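Local coordinates for protein uncharacterized aldehyde dehydrogenase AldY (PDB 4DNG) that probably oxidises aldehydes to carboxylates with NAD(+) and may contribute to protecting cells against stress from ethanol and related compounds, at residues V268-I276 with E302-V311; L6-K14 with A201-T209. One frame throughout, in Å; residues are numbered along the deposited sequence.

Contact 1. Residues V268-I276 with E302-V311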
ATOM      1  N   VAL A 268       1.260 -21.980  33.619  1.00 84.83           N
ATOM      2  CA  VAL A 268       0.307 -22.803  32.872  1.00 86.77           C
ATOM      3  C   VAL A 268      -1.132 -22.331  33.097  1.00 94.24           C
ATOM      4  O   VAL A 268      -1.881 -22.097  32.126  1.00 92.70           O
ATOM      5  CB  VAL A 268       0.463 -24.304  33.201  1.00 86.73           C
ATOM      6  CG1 VAL A 268      -0.670 -25.138  32.614  1.00 84.79           C
ATOM      7  CG2 VAL A 268       1.789 -24.804  32.677  1.00 86.06           C
ATOM      8  N   ASP A 269      -1.493 -22.154  34.367  1.00 89.99           N
ATOM      9  CA  ASP A 269      -2.850 -21.761  34.741  1.00 95.86           C
ATOM     10  C   ASP A 269      -3.328 -20.471  34.056  1.00 94.25           C
ATOM     11  O   ASP A 269      -4.443 -20.410  33.531  1.00 95.17           O
ATOM     12  CB  ASP A 269      -2.964 -21.645  36.259  1.00109.82           C
ATOM     13  CG  ASP A 269      -4.237 -22.255  36.783  1.00117.27           C
ATOM     14  OD1 ASP A 269      -4.173 -23.410  37.263  1.00121.62           O
ATOM     15  OD2 ASP A 269      -5.300 -21.595  36.690  1.00113.12           O
ATOM     16  N   ARG A 270      -2.479 -19.450  34.060  1.00 93.28           N
ATOM     17  CA  ARG A 270      -2.724 -18.236  33.289  1.00 94.92           C
ATOM     18  C   ARG A 270      -2.943 -18.578  31.806  1.00 89.60           C
ATOM     19  O   ARG A 270      -3.894 -18.079  31.196  1.00 89.25           O
ATOM     20  CB  ARG A 270      -1.546 -17.272  33.467  1.00101.62           C
ATOM     21  CG  ARG A 270      -1.812 -15.806  33.146  1.00103.15           C
ATOM     22  CD  ARG A 270      -0.761 -14.934  33.833  1.00111.99           C
ATOM     23  NE  ARG A 270      -0.607 -13.613  33.222  1.00117.33           N
ATOM     24  CZ  ARG A 270      -0.844 -12.453  33.835  1.00124.10           C
ATOM     25  NH1 ARG A 270      -0.663 -11.316  33.176  1.00115.39           N
ATOM     26  NH2 ARG A 270      -1.251 -12.418  35.102  1.00131.04           N
ATOM     27  N   ALA A 271      -2.092 -19.460  31.263  1.00 84.31           N
ATOM     28  CA  ALA A 271      -2.084 -19.829  29.829  1.00 80.56           C
ATOM     29  C   ALA A 271      -3.299 -20.648  29.390  1.00 79.96           C
ATOM     30  O   ALA A 271      -3.870 -20.396  28.326  1.00 77.33           O
ATOM     31  CB  ALA A 271      -0.794 -20.565  29.454  1.00 76.98           C
ATOM     32  N   VAL A 272      -3.689 -21.627  30.196  1.00 82.16           N
ATOM     33  CA  VAL A 272      -4.935 -22.342  29.946  1.00 82.56           C
ATOM     34  C   VAL A 272      -6.097 -21.346  29.911  1.00 81.79           C
ATOM     35  O   VAL A 272      -6.842 -21.293  28.935  1.00 78.83           O
ATOM     36  CB  VAL A 272      -5.201 -23.407  31.018  1.00 86.59           C
ATOM     37  CG1 VAL A 272      -6.519 -24.124  30.734  1.00 85.75           C
ATOM     38  CG2 VAL A 272      -4.037 -24.383  31.107  1.00 81.28           C
ATOM     39  N   ASP A 273      -6.214 -20.542  30.968  1.00 91.24           N
ATOM     40  CA  ASP A 273      -7.261 -19.521  31.091  1.00100.78           C
ATOM     41  C   ASP A 273      -7.309 -18.580  29.891  1.00 98.21           C
ATOM     42  O   ASP A 273      -8.356 -18.435  29.257  1.00 97.10           O
ATOM     43  CB  ASP A 273      -7.093 -18.700  32.381  1.00108.92           C
ATOM     44  CG  ASP A 273      -7.678 -19.391  33.602  1.00111.33           C
ATOM     45  OD1 ASP A 273      -8.725 -20.064  33.477  1.00108.30           O
ATOM     46  OD2 ASP A 273      -7.088 -19.247  34.695  1.00117.27           O
ATOM     47  N   ALA A 274      -6.176 -17.954  29.582  1.00 96.79           N
ATOM     48  CA  ALA A 274      -6.093 -17.041  28.448  1.00 92.09           C
ATOM     49  C   ALA A 274      -6.411 -17.728  27.110  1.00 85.00           C
ATOM     50  O   ALA A 274      -6.923 -17.081  26.203  1.00 77.10           O
ATOM     51  CB  ALA A 274      -4.733 -16.365  28.403  1.00 92.14           C
ATOM     52  N   ALA A 275      -6.122 -19.028  26.994  1.00 82.14           N
ATOM     53  CA  ALA A 275      -6.481 -19.801  25.795  1.00 73.67           C
ATOM     54  C   ALA A 275      -7.984 -20.098  25.696  1.00 79.95           C
ATOM     55  O   ALA A 275      -8.521 -20.229  24.598  1.00 77.89           O
ATOM     56  CB  ALA A 275      -5.684 -21.090  25.720  1.00 69.42           C
ATOM     57  N   ILE A 276      -8.660 -20.222  26.835  1.00 86.58           N
ATOM     58  CA  ILE A 276     -10.113 -20.406  26.836  1.00 82.19           C
ATOM     59  C   ILE A 276     -10.855 -19.129  26.414  1.00 83.96           C
ATOM     60  O   ILE A 276     -11.714 -19.182  25.532  1.00 82.98           O
ATOM     61  CB  ILE A 276     -10.626 -20.941  28.194  1.00 82.02           C
ATOM     62  CG1 ILE A 276     -10.737 -22.463  28.150  1.00 81.55           C
ATOM     63  CG2 ILE A 276     -12.001 -20.380  28.534  1.00 80.45           C
ATOM     64  CD1 ILE A 276      -9.474 -23.175  28.536  1.00 81.27           C
ATOM     65  N   GLU A 302       0.405 -31.190  31.548  1.00 94.32           N
ATOM     66  CA  GLU A 302      -0.311 -30.328  32.493  1.00 92.88           C
ATOM     67  C   GLU A 302      -1.300 -29.389  31.795  1.00 97.06           C
ATOM     68  O   GLU A 302      -2.437 -29.229  32.259  1.00101.54           O
ATOM     69  CB  GLU A 302       0.681 -29.530  33.351  1.00 93.59           C
ATOM     70  CG  GLU A 302       0.062 -28.436  34.217  1.00 91.84           C
ATOM     71  CD  GLU A 302       1.060 -27.768  35.163  1.00 97.94           C
ATOM     72  OE1 GLU A 302       2.244 -28.182  35.219  1.00101.91           O
ATOM     73  OE2 GLU A 302       0.659 -26.821  35.871  1.00 98.29           O
ATOM     74  N   PHE A 303      -0.865 -28.770  30.693  1.00 93.53           N
ATOM     75  CA  PHE A 303      -1.726 -27.865  29.929  1.00 90.78           C
ATOM     76  C   PHE A 303      -2.926 -28.598  29.334  1.00 91.22           C
ATOM     77  O   PHE A 303      -4.043 -28.068  29.378  1.00 89.33           O
ATOM     78  CB  PHE A 303      -0.953 -27.138  28.811  1.00 88.34           C
ATOM     79  CG  PHE A 303      -1.781 -26.121  28.047  1.00 82.28           C
ATOM     80  CD1 PHE A 303      -2.641 -26.522  27.014  1.00 79.31           C
ATOM     81  CD2 PHE A 303      -1.700 -24.759  28.356  1.00 79.33           C
ATOM     82  CE1 PHE A 303      -3.402 -25.591  26.316  1.00 76.21           C
ATOM     83  CE2 PHE A 303      -2.448 -23.821  27.659  1.00 74.92           C
ATOM     84  CZ  PHE A 303      -3.304 -24.235  26.643  1.00 74.80           C
ATOM     85  N   VAL A 304      -2.695 -29.790  28.769  1.00 86.45           N
ATOM     86  CA  VAL A 304      -3.771 -30.536  28.110  1.00 82.82           C
ATOM     87  C   VAL A 304      -4.867 -30.858  29.102  1.00 83.80           C
ATOM     88  O   VAL A 304      -6.009 -30.465  28.897  1.00 81.87           O
ATOM     89  CB  VAL A 304      -3.294 -31.830  27.418  1.00 83.83           C
ATOM     90  CG1 VAL A 304      -4.486 -32.693  27.034  1.00 81.34           C
ATOM     91  CG2 VAL A 304      -2.475 -31.500  26.179  1.00 85.81           C
ATOM     92  N   GLU A 305      -4.505 -31.550  30.180  1.00 94.14           N
ATOM     93  CA  GLU A 305      -5.457 -31.932  31.223  1.00104.74           C
ATOM     94  C   GLU A 305      -6.324 -30.757  31.667  1.00102.77           C
ATOM     95  O   GLU A 305      -7.554 -30.850  31.666  1.00105.20           O
ATOM     96  CB  GLU A 305      -4.732 -32.537  32.426  1.00114.53           C
ATOM     97  CG  GLU A 305      -4.386 -34.012  32.265  1.00134.18           C
ATOM     98  CD  GLU A 305      -5.518 -34.956  32.664  1.00145.38           C
ATOM     99  OE1 GLU A 305      -6.700 -34.658  32.379  1.00145.79           O
ATOM    100  OE2 GLU A 305      -5.219 -36.018  33.256  1.00144.77           O
ATOM    101  N   LYS A 306      -5.671 -29.652  32.022  1.00100.05           N
ATOM    102  CA  LYS A 306      -6.358 -28.443  32.473  1.00101.44           C
ATOM    103  C   LYS A 306      -7.242 -27.819  31.396  1.00100.50           C
ATOM    104  O   LYS A 306      -8.390 -27.453  31.672  1.00105.73           O
ATOM    105  CB  LYS A 306      -5.354 -27.417  33.004  1.00101.26           C
ATOM    106  CG  LYS A 306      -5.111 -27.540  34.493  1.00106.00           C
ATOM    107  CD  LYS A 306      -3.755 -26.998  34.898  1.00101.37           C
ATOM    108  CE  LYS A 306      -3.198 -27.848  36.026  1.00 98.30           C
ATOM    109  NZ  LYS A 306      -1.872 -27.350  36.462  1.00 97.88           N
ATOM    110  N   PHE A 307      -6.698 -27.701  30.181  1.00 92.08           N
ATOM    111  CA  PHE A 307      -7.421 -27.110  29.051  1.00 84.34           C
ATOM    112  C   PHE A 307      -8.599 -27.983  28.652  1.00 79.79           C
ATOM    113  O   PHE A 307      -9.663 -27.456  28.384  1.00 72.85           O
ATOM    114  CB  PHE A 307      -6.492 -26.854  27.845  1.00 82.26           C
ATOM    115  CG  PHE A 307      -7.174 -26.168  26.690  1.00 78.34           C
ATOM    116  CD1 PHE A 307      -7.241 -24.776  26.626  1.00 76.96           C
ATOM    117  CD2 PHE A 307      -7.770 -26.918  25.667  1.00 74.19           C
ATOM    118  CE1 PHE A 307      -7.885 -24.140  25.560  1.00 73.98           C
ATOM    119  CE2 PHE A 307      -8.419 -26.296  24.613  1.00 68.32           C
ATOM    120  CZ  PHE A 307      -8.474 -24.904  24.559  1.00 71.33           C
ATOM    121  N   THR A 308      -8.399 -29.305  28.626  1.00 86.39           N
ATOM    122  CA  THR A 308      -9.472 -30.261  28.314  1.00 96.34           C
ATOM    123  C   THR A 308     -10.586 -30.244  29.357  1.00 95.87           C
ATOM    124  O   THR A 308     -11.765 -30.100  29.009  1.00 99.07           O
ATOM    125  CB  THR A 308      -8.969 -31.718  28.177  1.00103.55           C
ATOM    126  OG1 THR A 308      -8.180 -32.068  29.321  1.00109.40           O
ATOM    127  CG2 THR A 308      -8.147 -31.898  26.917  1.00100.54           C
ATOM    128  N   ALA A 309     -10.218 -30.387  30.629  1.00 89.59           N
ATOM    129  CA  ALA A 309     -11.219 -30.376  31.692  1.00 93.21           C
ATOM    130  C   ALA A 309     -12.071 -29.105  31.609  1.00101.80           C
ATOM    131  O   ALA A 309     -13.300 -29.178  31.691  1.00102.56           O
ATOM    132  CB  ALA A 309     -10.570 -30.495  33.061  1.00 83.70           C
ATOM    133  N   ARG A 310     -11.414 -27.959  31.413  1.00 98.99           N
ATOM    134  CA  ARG A 310     -12.079 -26.654  31.467  1.00103.03           C
ATOM    135  C   ARG A 310     -13.042 -26.454  30.288  1.00 96.41           C
ATOM    136  O   ARG A 310     -14.147 -25.926  30.459  1.00 91.55           O
ATOM    137  CB  ARG A 310     -11.032 -25.529  31.575  1.00108.03           C
ATOM    138  CG  ARG A 310     -11.571 -24.108  31.718  1.00118.97           C
ATOM    139  CD  ARG A 310     -12.236 -23.832  33.059  1.00129.95           C
ATOM    140  NE  ARG A 310     -12.762 -22.465  33.133  1.00135.30           N
ATOM    141  CZ  ARG A 310     -13.966 -22.080  32.703  1.00127.35           C
ATOM    142  NH1 ARG A 310     -14.805 -22.955  32.157  1.00127.42           N
ATOM    143  NH2 ARG A 310     -14.333 -20.811  32.823  1.00115.44           N
ATOM    144  N   VAL A 311     -12.613 -26.910  29.112  1.00 95.48           N
ATOM    145  CA  VAL A 311     -13.391 -26.831  27.866  1.00 92.96           C
ATOM    146  C   VAL A 311     -14.668 -27.662  27.968  1.00 88.93           C
ATOM    147  O   VAL A 311     -15.733 -27.244  27.502  1.00 82.83           O
ATOM    148  CB  VAL A 311     -12.531 -27.273  26.649  1.00 87.30           C
ATOM    149  CG1 VAL A 311     -13.382 -27.634  25.444  1.00 88.19           C
ATOM    150  CG2 VAL A 311     -11.521 -26.193  26.293  1.00 77.38           C
TER
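Phe303 and Phe307 both carry CG anti to the backbone N (chi1 -176° in each), which lays the Phe303 ring against Val272 and Ala275 and the Phe307 ring against Ala275 and Ile276. Val272 meets both residues with its two branches. Its CG1 lies against the backbone of the second helix, 3.5 Å from Phe307 CA. Its CG2 is 3.6 Å from Phe303 CD2 and also touches Lys306 CB. Phe303 is a knob in a hole formed by Val268, Ala271, Val272 and Ala275. Ala275 CB sits at the edge of this ring, 4.1 Å from Phe303 CZ, and it also reaches Phe307 CE1. Ile276 CD1 comes to 3.3 Å from Phe307 CD1 and touches Arg310 CG as well. From its own helix, Val311 CG2 lies over one face of the Phe307 ring, offset toward the rim.

The outer margin is polar. Glu302 is extended beyond CG and places OE2 3.7 Å from Val268 CB. Lys306 NZ meets Glu302 OE2 at 2.7 Å, on the anti side and 32° out of the carboxylate plane, in a salt bridge along one helix. Phe303 and Phe307 also rest on Ile293 of strand 290-296. The axes of segments 268-276 and 302-311 approach to 9.5 Å and cross at -40°. Helix 268-281 joins parallel strands 258-262 and 290-296 as a beta-alpha-beta crossover, and helix 297-313 packs beside it, as in the Rossmann-like catalytic domain of aldehyde dehydrogenases.

Contact 2. Residues L6-K14 with A201-T209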
ATOM      1  N   LEU A   6     -34.913  -1.915  10.575  1.00 85.26           N
ATOM      2  CA  LEU A   6     -33.786  -1.394   9.822  1.00 76.53           C
ATOM      3  C   LEU A   6     -33.277  -2.444   8.839  1.00 72.93           C
ATOM      4  O   LEU A   6     -32.180  -2.993   8.986  1.00 66.68           O
ATOM      5  CB  LEU A   6     -32.657  -0.995  10.780  1.00 74.00           C
ATOM      6  CG  LEU A   6     -32.805  -0.054  11.989  1.00 78.21           C
ATOM      7  CD1 LEU A   6     -31.415   0.328  12.504  1.00 69.11           C
ATOM      8  CD2 LEU A   6     -33.651   1.196  11.724  1.00 78.31           C
ATOM      9  N   ASN A   7     -34.078  -2.713   7.827  1.00 74.03           N
ATOM     10  CA  ASN A   7     -33.751  -3.752   6.861  1.00 78.45           C
ATOM     11  C   ASN A   7     -33.469  -3.171   5.469  1.00 75.93           C
ATOM     12  O   ASN A   7     -33.494  -3.881   4.459  1.00 76.26           O
ATOM     13  CB  ASN A   7     -34.881  -4.784   6.811  1.00 82.56           C
ATOM     14  CG  ASN A   7     -36.247  -4.137   6.716  1.00 77.81           C
ATOM     15  OD1 ASN A   7     -36.362  -2.962   6.379  1.00 76.58           O
ATOM     16  ND2 ASN A   7     -37.284  -4.894   7.022  1.00 77.74           N
ATOM     17  N   LYS A   8     -33.173  -1.876   5.434  1.00 72.64           N
ATOM     18  CA  LYS A   8     -32.934  -1.177   4.183  1.00 73.97           C
ATOM     19  C   LYS A   8     -31.491  -0.693   4.066  1.00 73.10           C
ATOM     20  O   LYS A   8     -30.755  -0.652   5.050  1.00 71.23           O
ATOM     21  CB  LYS A   8     -33.895   0.010   4.051  1.00 81.42           C
ATOM     22  CG  LYS A   8     -35.296  -0.265   4.567  1.00 90.51           C
ATOM     23  CD  LYS A   8     -36.362   0.271   3.632  1.00100.58           C
ATOM     24  CE  LYS A   8     -37.658  -0.512   3.793  1.00101.66           C
ATOM     25  NZ  LYS A   8     -38.636  -0.156   2.728  1.00105.86           N
ATOM     26  N   SER A   9     -31.094  -0.328   2.850  1.00 67.65           N
ATOM     27  CA  SER A   9     -29.846   0.355   2.639  1.00 56.02           C
ATOM     28  C   SER A   9     -30.047   1.724   3.168  1.00 62.00           C
ATOM     29  O   SER A   9     -31.184   2.194   3.252  1.00 68.60           O
ATOM     30  CB  SER A   9     -29.530   0.457   1.163  1.00 54.47           C
ATOM     31  OG  SER A   9     -29.301  -0.823   0.626  1.00 59.33           O
ATOM     32  N   PHE A  10     -28.950   2.373   3.537  1.00 61.53           N
ATOM     33  CA  PHE A  10     -29.001   3.771   3.897  1.00 62.06           C
ATOM     34  C   PHE A  10     -28.122   4.444   2.866  1.00 65.26           C
ATOM     35  O   PHE A  10     -26.899   4.346   2.937  1.00 66.13           O
ATOM     36  CB  PHE A  10     -28.505   4.004   5.324  1.00 59.33           C
ATOM     37  CG  PHE A  10     -28.661   5.417   5.818  1.00 60.43           C
ATOM     38  CD1 PHE A  10     -29.852   5.856   6.372  1.00 63.41           C
ATOM     39  CD2 PHE A  10     -27.596   6.304   5.775  1.00 63.20           C
ATOM     40  CE1 PHE A  10     -29.994   7.170   6.838  1.00 63.14           C
ATOM     41  CE2 PHE A  10     -27.730   7.618   6.250  1.00 68.48           C
ATOM     42  CZ  PHE A  10     -28.928   8.050   6.788  1.00 61.29           C
ATOM     43  N   ILE A  11     -28.780   5.089   1.897  1.00 62.82           N
ATOM     44  CA  ILE A  11     -28.136   5.828   0.823  1.00 62.11           C
ATOM     45  C   ILE A  11     -28.558   7.300   0.878  1.00 69.94           C
ATOM     46  O   ILE A  11     -29.729   7.613   1.093  1.00 73.44           O
ATOM     47  CB  ILE A  11     -28.416   5.176  -0.567  1.00 61.01           C
ATOM     48  CG1 ILE A  11     -27.984   3.690  -0.558  1.00 62.96           C
ATOM     49  CG2 ILE A  11     -27.658   5.906  -1.667  1.00 58.69           C
ATOM     50  CD1 ILE A  11     -28.583   2.805  -1.645  1.00 59.98           C
ATOM     51  N   ASN A  12     -27.576   8.189   0.734  1.00 74.08           N
ATOM     52  CA  ASN A  12     -27.785   9.643   0.672  1.00 74.60           C
ATOM     53  C   ASN A  12     -28.746  10.162   1.720  1.00 76.58           C
ATOM     54  O   ASN A  12     -29.573  11.028   1.450  1.00 78.51           O
ATOM     55  CB  ASN A  12     -28.241  10.070  -0.736  1.00 81.08           C
ATOM     56  CG  ASN A  12     -28.018  11.563  -1.015  1.00 80.56           C
ATOM     57  OD1 ASN A  12     -27.144  12.219  -0.430  1.00 73.21           O
ATOM     58  ND2 ASN A  12     -28.821  12.103  -1.920  1.00 80.22           N
ATOM     59  N   GLY A  13     -28.650   9.612   2.921  1.00 74.89           N
ATOM     60  CA  GLY A  13     -29.432  10.107   4.037  1.00 66.68           C
ATOM     61  C   GLY A  13     -30.806   9.496   4.097  1.00 70.22           C
ATOM     62  O   GLY A  13     -31.636   9.950   4.884  1.00 76.24           O
ATOM     63  N   LYS A  14     -31.057   8.471   3.274  1.00 70.89           N
ATOM     64  CA  LYS A  14     -32.387   7.833   3.221  1.00 73.33           C
ATOM     65  C   LYS A  14     -32.364   6.317   3.316  1.00 73.78           C
ATOM     66  O   LYS A  14     -31.468   5.647   2.773  1.00 78.31           O
ATOM     67  CB  LYS A  14     -33.132   8.185   1.925  1.00 76.20           C
ATOM     68  CG  LYS A  14     -33.126   9.645   1.498  1.00 76.66           C
ATOM     69  CD  LYS A  14     -34.193  10.428   2.226  1.00 79.47           C
ATOM     70  CE  LYS A  14     -34.619  11.624   1.386  1.00 82.63           C
ATOM     71  NZ  LYS A  14     -35.873  12.219   1.914  1.00 88.83           N
ATOM     72  N   ALA A 201     -26.047  13.816   4.656  1.00 74.24           N
ATOM     73  CA  ALA A 201     -26.471  12.805   3.697  1.00 72.38           C
ATOM     74  C   ALA A 201     -25.326  12.478   2.745  1.00 75.54           C
ATOM     75  O   ALA A 201     -24.611  13.373   2.295  1.00 75.58           O
ATOM     76  CB  ALA A 201     -27.664  13.321   2.912  1.00 72.51           C
ATOM     77  N   GLY A 202     -25.148  11.197   2.445  1.00 71.18           N
ATOM     78  CA  GLY A 202     -24.137  10.788   1.494  1.00 67.82           C
ATOM     79  C   GLY A 202     -22.756  10.469   2.040  1.00 68.85           C
ATOM     80  O   GLY A 202     -21.972   9.797   1.361  1.00 70.26           O
ATOM     81  N   VAL A 203     -22.430  10.947   3.241  1.00 66.93           N
ATOM     82  CA  VAL A 203     -21.097  10.673   3.817  1.00 66.41           C
ATOM     83  C   VAL A 203     -20.933   9.212   4.283  1.00 66.34           C
ATOM     84  O   VAL A 203     -19.836   8.659   4.180  1.00 66.23           O
ATOM     85  CB  VAL A 203     -20.708  11.661   4.942  1.00 62.74           C
ATOM     86  CG1 VAL A 203     -19.398  11.244   5.591  1.00 60.57           C
ATOM     87  CG2 VAL A 203     -20.570  13.067   4.388  1.00 63.61           C
ATOM     88  N   LEU A 204     -22.010   8.610   4.801  1.00 62.48           N
ATOM     89  CA  LEU A 204     -22.056   7.171   5.094  1.00 59.37           C
ATOM     90  C   LEU A 204     -23.170   6.455   4.339  1.00 62.18           C
ATOM     91  O   LEU A 204     -24.350   6.674   4.598  1.00 62.59           O
ATOM     92  CB  LEU A 204     -22.242   6.901   6.585  1.00 58.38           C
ATOM     93  CG  LEU A 204     -22.373   5.407   6.909  1.00 55.13           C
ATOM     94  CD1 LEU A 204     -21.164   4.649   6.366  1.00 50.62           C
ATOM     95  CD2 LEU A 204     -22.553   5.139   8.402  1.00 51.63           C
ATOM     96  N   ASN A 205     -22.791   5.561   3.437  1.00 59.51           N
ATOM     97  CA  ASN A 205     -23.767   4.794   2.709  1.00 57.80           C
ATOM     98  C   ASN A 205     -23.624   3.315   3.034  1.00 57.39           C
ATOM     99  O   ASN A 205     -22.519   2.772   2.961  1.00 57.99           O
ATOM    100  CB  ASN A 205     -23.606   5.074   1.221  1.00 59.38           C
ATOM    101  CG  ASN A 205     -23.754   6.554   0.898  1.00 60.82           C
ATOM    102  OD1 ASN A 205     -24.869   7.069   0.775  1.00 63.40           O
ATOM    103  ND2 ASN A 205     -22.628   7.254   0.795  1.00 60.62           N
ATOM    104  N   VAL A 206     -24.733   2.682   3.427  1.00 51.93           N
ATOM    105  CA  VAL A 206     -24.722   1.272   3.785  1.00 51.28           C
ATOM    106  C   VAL A 206     -25.575   0.455   2.819  1.00 56.65           C
ATOM    107  O   VAL A 206     -26.792   0.625   2.750  1.00 59.28           O
ATOM    108  CB  VAL A 206     -25.197   1.026   5.235  1.00 53.84           C
ATOM    109  CG1 VAL A 206     -25.316  -0.467   5.494  1.00 52.45           C
ATOM    110  CG2 VAL A 206     -24.258   1.671   6.254  1.00 52.70           C
ATOM    111  N   MET A 207     -24.915  -0.447   2.098  1.00 53.52           N
ATOM    112  CA  MET A 207     -25.522  -1.257   1.058  1.00 51.55           C
ATOM    113  C   MET A 207     -25.960  -2.620   1.547  1.00 58.83           C
ATOM    114  O   MET A 207     -25.148  -3.405   2.053  1.00 59.55           O
ATOM    115  CB  MET A 207     -24.502  -1.474  -0.048  1.00 49.72           C
ATOM    116  CG  MET A 207     -23.964  -0.147  -0.560  1.00 53.23           C
ATOM    117  SD  MET A 207     -25.297   0.755  -1.379  1.00 62.19           S
ATOM    118  CE  MET A 207     -24.638   2.387  -1.116  1.00 60.52           C
ATOM    119  N   LEU A 208     -27.250  -2.893   1.401  1.00 60.49           N
ATOM    120  CA  LEU A 208     -27.786  -4.218   1.678  1.00 60.34           C
ATOM    121  C   LEU A 208     -27.958  -4.931   0.356  1.00 56.04           C
ATOM    122  O   LEU A 208     -28.823  -4.595  -0.446  1.00 62.92           O
ATOM    123  CB  LEU A 208     -29.106  -4.126   2.443  1.00 59.73           C
ATOM    124  CG  LEU A 208     -28.940  -4.251   3.953  1.00 63.99           C
ATOM    125  CD1 LEU A 208     -27.969  -3.216   4.489  1.00 66.51           C
ATOM    126  CD2 LEU A 208     -30.289  -4.133   4.656  1.00 61.58           C
ATOM    127  N   THR A 209     -27.096  -5.889   0.108  1.00 54.42           N
ATOM    128  CA  THR A 209     -27.047  -6.516  -1.177  1.00 54.55           C
ATOM    129  C   THR A 209     -26.236  -7.780  -1.094  1.00 51.56           C
ATOM    130  O   THR A 209     -25.902  -8.236  -0.007  1.00 54.12           O
ATOM    131  CB  THR A 209     -26.481  -5.551  -2.234  1.00 58.89           C
ATOM    132  OG1 THR A 209     -26.490  -6.194  -3.512  1.00 65.47           O
ATOM    133  CG2 THR A 209     -25.064  -5.125  -1.857  1.00 56.91           C
TER
HETATM  134  O   HOH W   1     -30.994  -2.485  -0.137  1.00 79.99           O
HETATM  135  O   HOH W   2     -26.035   9.044   3.759  1.00 95.99           O
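Phe10 and Val206 form a single antiparallel hydrogen-bonded bridge, which adds an N-terminal beta hairpin to the edge of the Rossmann-type coenzyme-binding sheet. Phe10 N donates to Val206 O at 2.9 Å, in the carbonyl plane on a lone pair. Val206 N returns a bond of 2.8 Å to Phe10 O. Leu204 O lies in the plane of the Phe10 ring at its edge, 3.5 Å from Phe10 CD2. Ile11 CG1 packs 3.6 Å from Met207 CE, the side chains crossing at about a right angle. Past one end of the bridge, Leu208 N gives Ser9 OG a nearly straight bond of 3.0 Å. At the other end, Asn205 OD1 takes Asn12 N at 2.9 Å, nearly along the side-chain C=O of Asn205 (C=O...N 175°). Asn205 CG stands beside its backbone N (chi1 -58°), which sets OD1 within bonding distance of the type I' turn of Ile11 to Lys14. Replacing Asn205 with an alanine would probably leave Asn12 N without its acceptor and the turn less firmly fixed.

Further out, Asn205 ND2 donates to Gly202 O at 2.7 Å, from 52° above the carbonyl plane. Strand 173-177 pairs with the backbone of Asn205 and Met207. Trp15 meets the Phe10 ring edge-to-face. A water accepts from Gly202 N at 2.7 Å, donates to Leu204 O and takes a weak bond from Gly13 N.

In the fold
Both contacts are largely buried, but they hold different elements on opposite sides of the chain's centre. Their centres are about 45 Å apart and their nearest atoms about 31 Å. Contact 1 joins two helices on the catalytic-domain sheet. Contact 2 joins a short N-terminal strand and its turn to the edge of the coenzyme-binding sheet. Between its helices, contact 1 works through apolar side chains, with charged residues at its exposed margin. Contact 2 relies instead on backbone pairing, a side-chain amide and a bound water. Contact 1 links neighbouring parts of the sequence, whereas contact 2 spans 187 residues. Both lie away from the annotated sites.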